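Local coordinates for ArsR family transcriptional regulator (Comamonas testosteroni, PDB 6UVU), which is an antimony(III)-responsive repressor of transcription that probably binds operator DNA as a dimeric winged helix-turn-helix protein of the ArsR family, at residues 103-106 / 107-111; 47-50 / 51-55; 22-25 / 26-30; 30-33 / 34-38. All blocks are in the same frame, centred on the assembly; numbering follows the deposited sequence.

Contact 1: 103-106 / 107-111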
loop_
_atom_site.group_PDB
_atom_site.type_symbol
_atom_site.label_atom_id
_atom_site.label_comp_id
_atom_site.label_asym_id
_atom_site.label_seq_id
_atom_site.Cartn_x
_atom_site.Cartn_y
_atom_site.Cartn_z
ATOM N N CYS B 103 4.691 9.018 -5.608
ATOM C CA CYS B 103 3.633 8.072 -5.278
ATOM C C CYS B 103 4.071 7.114 -4.184
ATOM O O CYS B 103 3.308 6.840 -3.250
ATOM C CB CYS B 103 3.214 7.298 -6.526
ATOM S SG CYS B 103 2.535 8.360 -7.792
ATOM N N VAL B 104 5.281 6.568 -4.300
ATOM C CA VAL B 104 5.835 5.739 -3.236
ATOM C C VAL B 104 5.859 6.521 -1.934
ATOM O O VAL B 104 5.536 5.985 -0.867
ATOM C CB VAL B 104 7.236 5.230 -3.632
ATOM C CG1 VAL B 104 8.120 4.949 -2.396
ATOM C CG2 VAL B 104 7.123 3.987 -4.471
ATOM N N LEU B 105 6.175 7.821 -2.014
ATOM C CA LEU B 105 6.337 8.626 -0.809
ATOM C C LEU B 105 5.008 8.843 -0.096
ATOM O O LEU B 105 4.921 8.681 1.121
ATOM C CB LEU B 105 6.983 9.963 -1.149
ATOM C CG LEU B 105 7.352 10.774 0.082
ATOM C CD1 LEU B 105 8.383 10.017 0.916
ATOM C CD2 LEU B 105 7.896 12.126 -0.350
ATOM N N ARG B 106 3.964 9.232 -0.829
ATOM C CA ARG B 106 2.664 9.408 -0.183
ATOM C C ARG B 106 2.149 8.102 0.416
ATOM O O ARG B 106 1.503 8.112 1.479
ATOM C CB ARG B 106 1.631 9.949 -1.174
ATOM C CG ARG B 106 2.147 10.887 -2.235
ATOM C CD ARG B 106 1.227 12.069 -2.410
ATOM N NE ARG B 106 -0.164 11.703 -2.679
ATOM C CZ ARG B 106 -0.808 11.992 -3.812
ATOM N NH1 ARG B 106 -0.184 12.646 -4.788
ATOM N NH2 ARG B 106 -2.079 11.631 -3.980
ATOM N N MET B 107 2.418 6.973 -0.241
ATOM C CA MET B 107 1.930 5.688 0.255
ATOM C C MET B 107 2.688 5.258 1.501
ATOM O O MET B 107 2.089 4.737 2.453
ATOM C CB MET B 107 2.019 4.620 -0.844
ATOM C CG MET B 107 1.180 3.344 -0.565
ATOM S SD MET B 107 -0.613 3.577 -0.303
ATOM C CE MET B 107 -1.158 3.859 -1.991
ATOM N N LEU B 108 4.009 5.485 1.523
ATOM C CA LEU B 108 4.773 5.305 2.755
ATOM C C LEU B 108 4.256 6.213 3.867
ATOM O O LEU B 108 4.083 5.763 4.998
ATOM C CB LEU B 108 6.265 5.559 2.499
ATOM C CG LEU B 108 7.180 5.887 3.683
ATOM C CD1 LEU B 108 7.412 4.680 4.563
ATOM C CD2 LEU B 108 8.544 6.458 3.211
ATOM N N GLU B 109 3.990 7.488 3.565
ATOM C CA GLU B 109 3.495 8.408 4.589
ATOM C C GLU B 109 2.151 7.949 5.142
ATOM O O GLU B 109 1.892 8.071 6.347
ATOM C CB GLU B 109 3.371 9.827 4.026
ATOM C CG GLU B 109 4.704 10.541 3.751
ATOM C CD GLU B 109 4.483 11.918 3.133
ATOM O OE1 GLU B 109 3.299 12.301 2.946
ATOM O OE2 GLU B 109 5.478 12.623 2.846
ATOM N N LEU B 110 1.269 7.451 4.274
ATOM C CA LEU B 110 -0.011 6.925 4.749
ATOM C C LEU B 110 0.209 5.746 5.681
ATOM O O LEU B 110 -0.380 5.673 6.768
ATOM C CB LEU B 110 -0.899 6.516 3.575
ATOM C CG LEU B 110 -2.237 5.890 4.002
ATOM C CD1 LEU B 110 -3.046 6.867 4.862
ATOM C CD2 LEU B 110 -3.036 5.441 2.778
ATOM N N GLY B 111 1.080 4.828 5.283
ATOM C CA GLY B 111 1.462 3.752 6.172
ATOM C C GLY B 111 1.945 4.248 7.520
ATOM O O GLY B 111 1.601 3.678 8.555
#
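Leu105 and Glu109, one turn apart, meet along the flank of the leucine: Glu109 OE2 lies 3.8 Å from Leu105 CG, with the methyl CD2 close behind, the two side chains passing at a slant. With chi1 at -71°, CG of Glu109 stands beside its own backbone N, 3.2 Å from Leu105 O. That same Leu105 O accepts from Glu109 N at 2.9 Å. OE2 accepts a hydrogen bond from Lys15 N of the second subunit. The other leucine methyl, CD1, comes within 4.2 Å of Leu108 CD2. Both segments lie on helix 102-121, the C-terminal helix that ArsR-type repressors use in dimerisation. Met107 is tied in by its backbone, with N donating to Cys103 O at 3.1 Å, and its CB rests on that oxygen at 3.5 Å. Bends at chi2 and chi3 then lead its thioether away from this turn, toward helix 26-39 and against Leu110 of the second subunit. Arg106 gives its carbonyl O to Leu110 N at 2.9 Å. Its side chain, bent at chi2 and chi3, leaves the turn, packs on Leu114 of the second subunit and forms a salt bridge through NH1 with Glu117 of that subunit.

Contact 2: 47-50 / 51-55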
loop_
_atom_site.group_PDB
_atom_site.type_symbol
_atom_site.label_atom_id
_atom_site.label_comp_id
_atom_site.label_asym_id
_atom_site.label_seq_id
_atom_site.Cartn_x
_atom_site.Cartn_y
_atom_site.Cartn_z
ATOM N N LEU B 47 13.815 0.414 4.657
ATOM C CA LEU B 47 14.836 1.152 3.915
ATOM C C LEU B 47 14.271 2.454 3.383
ATOM O O LEU B 47 14.935 3.503 3.436
ATOM C CB LEU B 47 15.362 0.297 2.750
ATOM C CG LEU B 47 16.393 -0.791 3.032
ATOM C CD1 LEU B 47 16.661 -1.628 1.775
ATOM C CD2 LEU B 47 17.679 -0.126 3.500
ATOM N N LEU B 48 13.032 2.401 2.877
ATOM C CA LEU B 48 12.388 3.575 2.291
ATOM C C LEU B 48 12.085 4.619 3.355
ATOM O O LEU B 48 12.209 5.825 3.110
ATOM C CB LEU B 48 11.100 3.162 1.589
ATOM C CG LEU B 48 11.024 3.018 0.067
ATOM C CD1 LEU B 48 12.377 2.837 -0.546
ATOM C CD2 LEU B 48 10.091 1.862 -0.318
ATOM N N HIS B 49 11.666 4.174 4.536
ATOM C CA HIS B 49 11.437 5.115 5.619
ATOM C C HIS B 49 12.745 5.762 6.079
ATOM O O HIS B 49 12.803 6.980 6.269
ATOM C CB HIS B 49 10.742 4.423 6.791
ATOM C CG HIS B 49 10.352 5.379 7.879
ATOM N ND1 HIS B 49 10.239 5.008 9.201
ATOM C CD2 HIS B 49 10.032 6.693 7.826
ATOM C CE1 HIS B 49 9.875 6.058 9.919
ATOM N NE2 HIS B 49 9.742 7.092 9.108
ATOM N N ALA B 50 13.792 4.957 6.289
ATOM C CA ALA B 50 15.090 5.502 6.695
ATOM C C ALA B 50 15.612 6.518 5.681
ATOM O O ALA B 50 16.214 7.527 6.062
ATOM C CB ALA B 50 16.101 4.370 6.882
ATOM N N LEU B 51 15.373 6.280 4.384
ATOM C CA LEU B 51 15.731 7.257 3.357
ATOM C C LEU B 51 14.851 8.495 3.426
ATOM O O LEU B 51 15.326 9.616 3.213
ATOM C CB LEU B 51 15.613 6.635 1.977
ATOM C CG LEU B 51 16.640 5.573 1.647
ATOM C CD1 LEU B 51 16.187 4.821 0.406
ATOM C CD2 LEU B 51 17.992 6.250 1.421
ATOM N N ALA B 52 13.556 8.311 3.695
ATOM C CA ALA B 52 12.637 9.442 3.750
ATOM C C ALA B 52 12.921 10.330 4.955
ATOM O O ALA B 52 12.765 11.554 4.868
ATOM C CB ALA B 52 11.185 8.944 3.790
ATOM N N ARG B 53 13.284 9.728 6.099
ATOM C CA ARG B 53 13.595 10.502 7.306
ATOM C C ARG B 53 14.780 11.427 7.074
ATOM O O ARG B 53 14.737 12.618 7.402
ATOM C CB ARG B 53 13.937 9.585 8.483
ATOM C CG ARG B 53 12.851 8.678 8.951
ATOM C CD ARG B 53 13.220 7.997 10.273
ATOM N NE ARG B 53 13.114 8.903 11.417
ATOM C CZ ARG B 53 14.092 9.122 12.291
ATOM N NH1 ARG B 53 15.257 8.494 12.165
ATOM N NH2 ARG B 53 13.899 9.964 13.291
ATOM N N SER B 54 15.860 10.872 6.544
ATOM C CA SER B 54 17.137 11.552 6.381
ATOM C C SER B 54 17.220 12.386 5.114
ATOM O O SER B 54 18.148 13.193 4.985
ATOM C CB SER B 54 18.265 10.531 6.342
ATOM O OG SER B 54 18.156 9.790 5.135
ATOM N N GLY B 55 16.307 12.192 4.166
ATOM C CA GLY B 55 16.440 12.858 2.886
ATOM C C GLY B 55 17.542 12.310 2.015
ATOM O O GLY B 55 17.948 12.970 1.057
#
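His49 and Arg53 make the one ring contact, a CH-pi interaction in which Arg53 CG sits over a face of the imidazole, 3.9 Å from the ring centroid and 30° off its normal. Arg53 CD continues over the same ring, displaced toward the rim, 3.8 Å from His49 NE2. The imidazole and guanidinium planes stand 65° apart, so the guanidinium is not stacked; the stem atoms CG and CD make the contact, and NE forms a weak hydrogen bond with Arg21 O of the second subunit. His49 reaches the stem with CG anti to its backbone N (chi1 -174°). ND1 accepts from Ile24 N of the second subunit, whereas NE2 is buried beneath Arg53 and has no polar partner in the model. Apolar contact between the two segments is looser, with Leu48 CD1 and Leu51 CD1 4.4 Å apart; Leu51 instead packs on Leu62, Leu77 and Ile99. This packing belongs to the core of the winged helix-turn-helix domain, in which helix 42-54 lies between the dimerisation helix 102-121 and the helix-turn-helix unit of helices 59-65 and 70-82. Hydrogen bonds are mostly helical, such as Arg53 N to His49 O at 2.8 Å. Near the helix end, Ser54 OG donates to Ala50 O at 3.1 Å, in the carbonyl plane on a lone pair, while Ser54 N reaches that oxygen only weakly. Gly55 then leaves the helix with positive phi.

Contact 3: 22-25 / 26-30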
loop_
_atom_site.group_PDB
_atom_site.type_symbol
_atom_site.label_atom_id
_atom_site.label_comp_id
_atom_site.label_asym_id
_atom_site.label_seq_id
_atom_site.Cartn_x
_atom_site.Cartn_y
_atom_site.Cartn_z
ATOM N N ASP B 22 -15.860 5.292 -12.042
ATOM C CA ASP B 22 -16.186 3.929 -12.437
ATOM C C ASP B 22 -15.208 2.933 -11.825
ATOM O O ASP B 22 -14.055 3.261 -11.501
ATOM C CB ASP B 22 -16.154 3.787 -13.955
ATOM C CG ASP B 22 -17.189 4.624 -14.618
ATOM O OD1 ASP B 22 -18.373 4.500 -14.226
ATOM O OD2 ASP B 22 -16.812 5.422 -15.504
ATOM N N LEU B 23 -15.684 1.694 -11.689
ATOM C CA LEU B 23 -14.854 0.589 -11.246
ATOM C C LEU B 23 -13.500 0.602 -11.950
ATOM O O LEU B 23 -13.418 0.709 -13.178
ATOM C CB LEU B 23 -15.579 -0.732 -11.502
ATOM C CG LEU B 23 -14.871 -1.960 -10.936
ATOM C CD1 LEU B 23 -14.797 -1.872 -9.416
ATOM C CD2 LEU B 23 -15.575 -3.246 -11.398
ATOM N N ILE B 24 -12.435 0.542 -11.151
ATOM C CA ILE B 24 -11.088 0.570 -11.699
ATOM C C ILE B 24 -10.914 -0.597 -12.666
ATOM O O ILE B 24 -11.344 -1.726 -12.392
ATOM C CB ILE B 24 -10.058 0.548 -10.558
ATOM C CG1 ILE B 24 -8.643 0.620 -11.102
ATOM C CG2 ILE B 24 -10.195 -0.696 -9.705
ATOM C CD1 ILE B 24 -7.624 0.307 -10.046
ATOM N N THR B 25 -10.330 -0.316 -13.827
ATOM C CA THR B 25 -10.116 -1.358 -14.821
ATOM C C THR B 25 -8.819 -2.100 -14.520
ATOM O O THR B 25 -7.971 -1.631 -13.759
ATOM C CB THR B 25 -10.073 -0.761 -16.236
ATOM O OG1 THR B 25 -8.822 -0.101 -16.455
ATOM C CG2 THR B 25 -11.183 0.266 -16.421
ATOM N N SER B 26 -8.666 -3.279 -15.127
ATOM C CA SER B 26 -7.406 -4.003 -14.983
ATOM C C SER B 26 -6.231 -3.203 -15.538
ATOM O O SER B 26 -5.092 -3.391 -15.098
ATOM C CB SER B 26 -7.496 -5.368 -15.665
ATOM O OG SER B 26 -8.263 -6.272 -14.887
ATOM N N ALA B 27 -6.486 -2.296 -16.484
ATOM C CA ALA B 27 -5.421 -1.451 -17.015
ATOM C C ALA B 27 -4.957 -0.433 -15.982
ATOM O O ALA B 27 -3.754 -0.280 -15.743
ATOM C CB ALA B 27 -5.889 -0.746 -18.290
ATOM N N GLU B 28 -5.896 0.289 -15.365
ATOM C CA GLU B 28 -5.518 1.230 -14.312
ATOM C C GLU B 28 -4.996 0.508 -13.075
ATOM O O GLU B 28 -4.138 1.036 -12.363
ATOM C CB GLU B 28 -6.707 2.108 -13.923
ATOM C CG GLU B 28 -7.581 2.560 -15.073
ATOM C CD GLU B 28 -8.872 3.174 -14.581
ATOM O OE1 GLU B 28 -9.864 2.437 -14.412
ATOM O OE2 GLU B 28 -8.892 4.391 -14.335
ATOM N N ALA B 29 -5.512 -0.689 -12.793
ATOM C CA ALA B 29 -5.033 -1.444 -11.643
ATOM C C ALA B 29 -3.568 -1.822 -11.782
ATOM O O ALA B 29 -2.869 -1.907 -10.769
ATOM C CB ALA B 29 -5.881 -2.701 -11.438
ATOM N N GLY B 30 -3.088 -2.018 -13.013
ATOM C CA GLY B 30 -1.715 -2.453 -13.207
ATOM C C GLY B 30 -0.697 -1.488 -12.632
ATOM O O GLY B 30 0.243 -1.898 -11.949
HETATM O O HOH W 1 -12.965 3.039 -14.331
#
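The carboxylate of Glu28 is the flat group that closes this turn: Thr25 N meets OE1 on its anti side at 2.9 Å, with the donor 19° out of the carboxylate plane and the bond nearly straight at 168°. Thr25 OG1 adds a weak hydrogen bond to OE1 at 3.4 Å. A water stands 3.2 Å from Glu28 OE1 and 2.6 Å from Leu23 O, close enough to bridge them, although it has more acceptors around it than protons to give. The other carboxylate oxygen, OE2, forms a salt bridge with Arg21. In return, Glu28 N donates to Thr25 OG1 at 3.1 Å; Ala27 N reaches the same hydroxyl only weakly. The exchange is a capping box, with Thr25 as N-cap, and it satisfies backbone N-H groups of the first turn that have no preceding helical carbonyl. Chi1 of 76° lodges OG1 between the backbone N and the carbonyl carbon of Thr25, facing those amides. The ordinary helical ladder starts with Ala29 N to Thr25 O at 2.8 Å. Ile24 folds its far end back on the new helix, CD1 lying 3.7 Å from Ala29 CB. The cap begins helix 26-39 well away from the centre of its own chain and against the second subunit, where Ile24 O bonds Arg46 of that subunit's helix 42-54 and Ile24 and Glu28 pack on Ile115 of its helix 102-121.

Contact 4: 30-33 / 34-38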
loop_
_atom_site.group_PDB
_atom_site.type_symbol
_atom_site.label_atom_id
_atom_site.label_comp_id
_atom_site.label_asym_id
_atom_site.label_seq_id
_atom_site.Cartn_x
_atom_site.Cartn_y
_atom_site.Cartn_z
ATOM N N GLY B 30 -3.088 -2.018 -13.013
ATOM C CA GLY B 30 -1.715 -2.453 -13.207
ATOM C C GLY B 30 -0.697 -1.488 -12.632
ATOM O O GLY B 30 0.243 -1.898 -11.949
ATOM N N GLU B 31 -0.876 -0.191 -12.881
ATOM C CA GLU B 31 0.135 0.763 -12.440
ATOM C C GLU B 31 0.152 0.901 -10.923
ATOM O O GLU B 31 1.225 1.066 -10.324
ATOM C CB GLU B 31 -0.084 2.127 -13.089
ATOM C CG GLU B 31 1.130 3.044 -12.950
ATOM C CD GLU B 31 2.418 2.371 -13.413
ATOM O OE1 GLU B 31 3.422 2.409 -12.662
ATOM O OE2 GLU B 31 2.417 1.791 -14.525
ATOM N N VAL B 32 -1.022 0.839 -10.287
ATOM C CA VAL B 32 -1.061 1.011 -8.842
ATOM C C VAL B 32 -0.641 -0.277 -8.139
ATOM O O VAL B 32 -0.041 -0.236 -7.057
ATOM C CB VAL B 32 -2.462 1.502 -8.419
ATOM C CG1 VAL B 32 -2.898 0.866 -7.124
ATOM C CG2 VAL B 32 -2.472 3.034 -8.290
ATOM N N VAL B 33 -0.929 -1.430 -8.741
ATOM C CA VAL B 33 -0.492 -2.710 -8.184
ATOM C C VAL B 33 1.030 -2.755 -8.079
ATOM O O VAL B 33 1.590 -3.281 -7.105
ATOM C CB VAL B 33 -1.048 -3.869 -9.041
ATOM C CG1 VAL B 33 -0.260 -5.134 -8.830
ATOM C CG2 VAL B 33 -2.525 -4.113 -8.713
ATOM N N VAL B 34 1.721 -2.196 -9.074
ATOM C CA VAL B 34 3.181 -2.142 -9.030
ATOM C C VAL B 34 3.653 -1.303 -7.844
ATOM O O VAL B 34 4.625 -1.658 -7.163
ATOM C CB VAL B 34 3.733 -1.621 -10.376
ATOM C CG1 VAL B 34 5.241 -1.437 -10.323
ATOM C CG2 VAL B 34 3.357 -2.580 -11.507
ATOM N N LEU B 35 2.964 -0.195 -7.560
ATOM C CA LEU B 35 3.275 0.590 -6.362
ATOM C C LEU B 35 3.214 -0.280 -5.106
ATOM O O LEU B 35 4.166 -0.314 -4.315
ATOM C CB LEU B 35 2.317 1.781 -6.260
ATOM C CG LEU B 35 2.239 2.574 -4.948
ATOM C CD1 LEU B 35 3.593 3.171 -4.579
ATOM C CD2 LEU B 35 1.191 3.659 -5.054
ATOM N N PHE B 36 2.116 -1.034 -4.931
ATOM C CA PHE B 36 1.963 -1.842 -3.726
ATOM C C PHE B 36 2.981 -2.983 -3.665
ATOM O O PHE B 36 3.448 -3.336 -2.572
ATOM C CB PHE B 36 0.538 -2.389 -3.644
ATOM C CG PHE B 36 -0.491 -1.355 -3.275
ATOM C CD1 PHE B 36 -0.470 -0.760 -2.028
ATOM C CD2 PHE B 36 -1.494 -0.998 -4.170
ATOM C CE1 PHE B 36 -1.422 0.175 -1.677
ATOM C CE2 PHE B 36 -2.458 -0.050 -3.825
ATOM C CZ PHE B 36 -2.420 0.534 -2.574
ATOM N N LYS B 37 3.315 -3.601 -4.819
ATOM C CA LYS B 37 4.331 -4.657 -4.823
ATOM C C LYS B 37 5.674 -4.138 -4.312
ATOM O O LYS B 37 6.339 -4.799 -3.509
ATOM C CB LYS B 37 4.499 -5.256 -6.226
ATOM C CG LYS B 37 3.393 -6.214 -6.669
ATOM C CD LYS B 37 3.706 -6.825 -8.037
ATOM C CE LYS B 37 2.483 -7.539 -8.636
ATOM N NZ LYS B 37 2.772 -8.004 -10.029
ATOM N N VAL B 38 6.087 -2.957 -4.769
ATOM C CA VAL B 38 7.331 -2.368 -4.279
ATOM C C VAL B 38 7.278 -2.170 -2.761
ATOM O O VAL B 38 8.223 -2.506 -2.036
ATOM C CB VAL B 38 7.615 -1.052 -5.022
ATOM C CG1 VAL B 38 8.730 -0.294 -4.337
ATOM C CG2 VAL B 38 7.968 -1.333 -6.467
#
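Phe36 can be followed outward from its backbone, where its N donates to Val32 O at 3.1 Å. Its CB lies 3.7 Å from Val33 O, still within the helical ladder. Chi1 of -73° sets CG beside the backbone N and turns the ring back along the preceding turn, so that CG stands 4.0 Å from Val32 O. CD2 comes nearer to that oxygen, at 3.3 Å, in an oblique approach. One atom farther out, CE2 meets a methyl group, with Val32 CG1 at 3.5 Å; the two side chains lie side by side and point the same way. Val33 CA borders the ring near its plane, and CZ, the tip, ends against Met107. On a different face of the helix, Val33 and Lys37 cross, and CE of the extended lysine lies 3.7 Å from Val33 CG1, an aliphatic contact that leaves the ammonium group beyond it. Val34 is placed by its backbone, N donating to Gly30 O, while its CG2 rests 3.2 Å from that same oxygen. Leu35 N bonds Glu31 O only weakly, at 3.5 Å. Helix 26-39 is one of the helices used in ArsR-type dimerisation, and its Val32, Leu35 and Phe36 are buried here. Leu35 packs on Val104 and Met107 of helix 102-121, Val32 and Val33 meet Leu45 of the second subunit, and Phe36 touches Leu39 of that subunit. Near the other end of the helix, the carbonyls of Lys37 and Val38 accept from Arg44 of helix 42-54.

In the fold
All four contacts are local and touch the second subunit, but they differ in depth. Contact 2 is the mostly buried one; contacts 1, 3 and 4 are partly buried, and contact 3 lies farthest out, about 22 Å between its centre and that of the chain. Contacts 3 and 4 share helix 26-39 and Gly30, the former being polar capping and the latter chiefly apolar packing. Contact 1 joins the group from helix 102-121: Met107 CE lies 3.6 Å from Phe36 CZ of contact 4, and Leu108 CD2 is 3.7 Å from Ala52 CB of contact 2. Contacts 2 and 3, with centres about 30 Å apart within the chain, each meet the other's counterpart across the dimer.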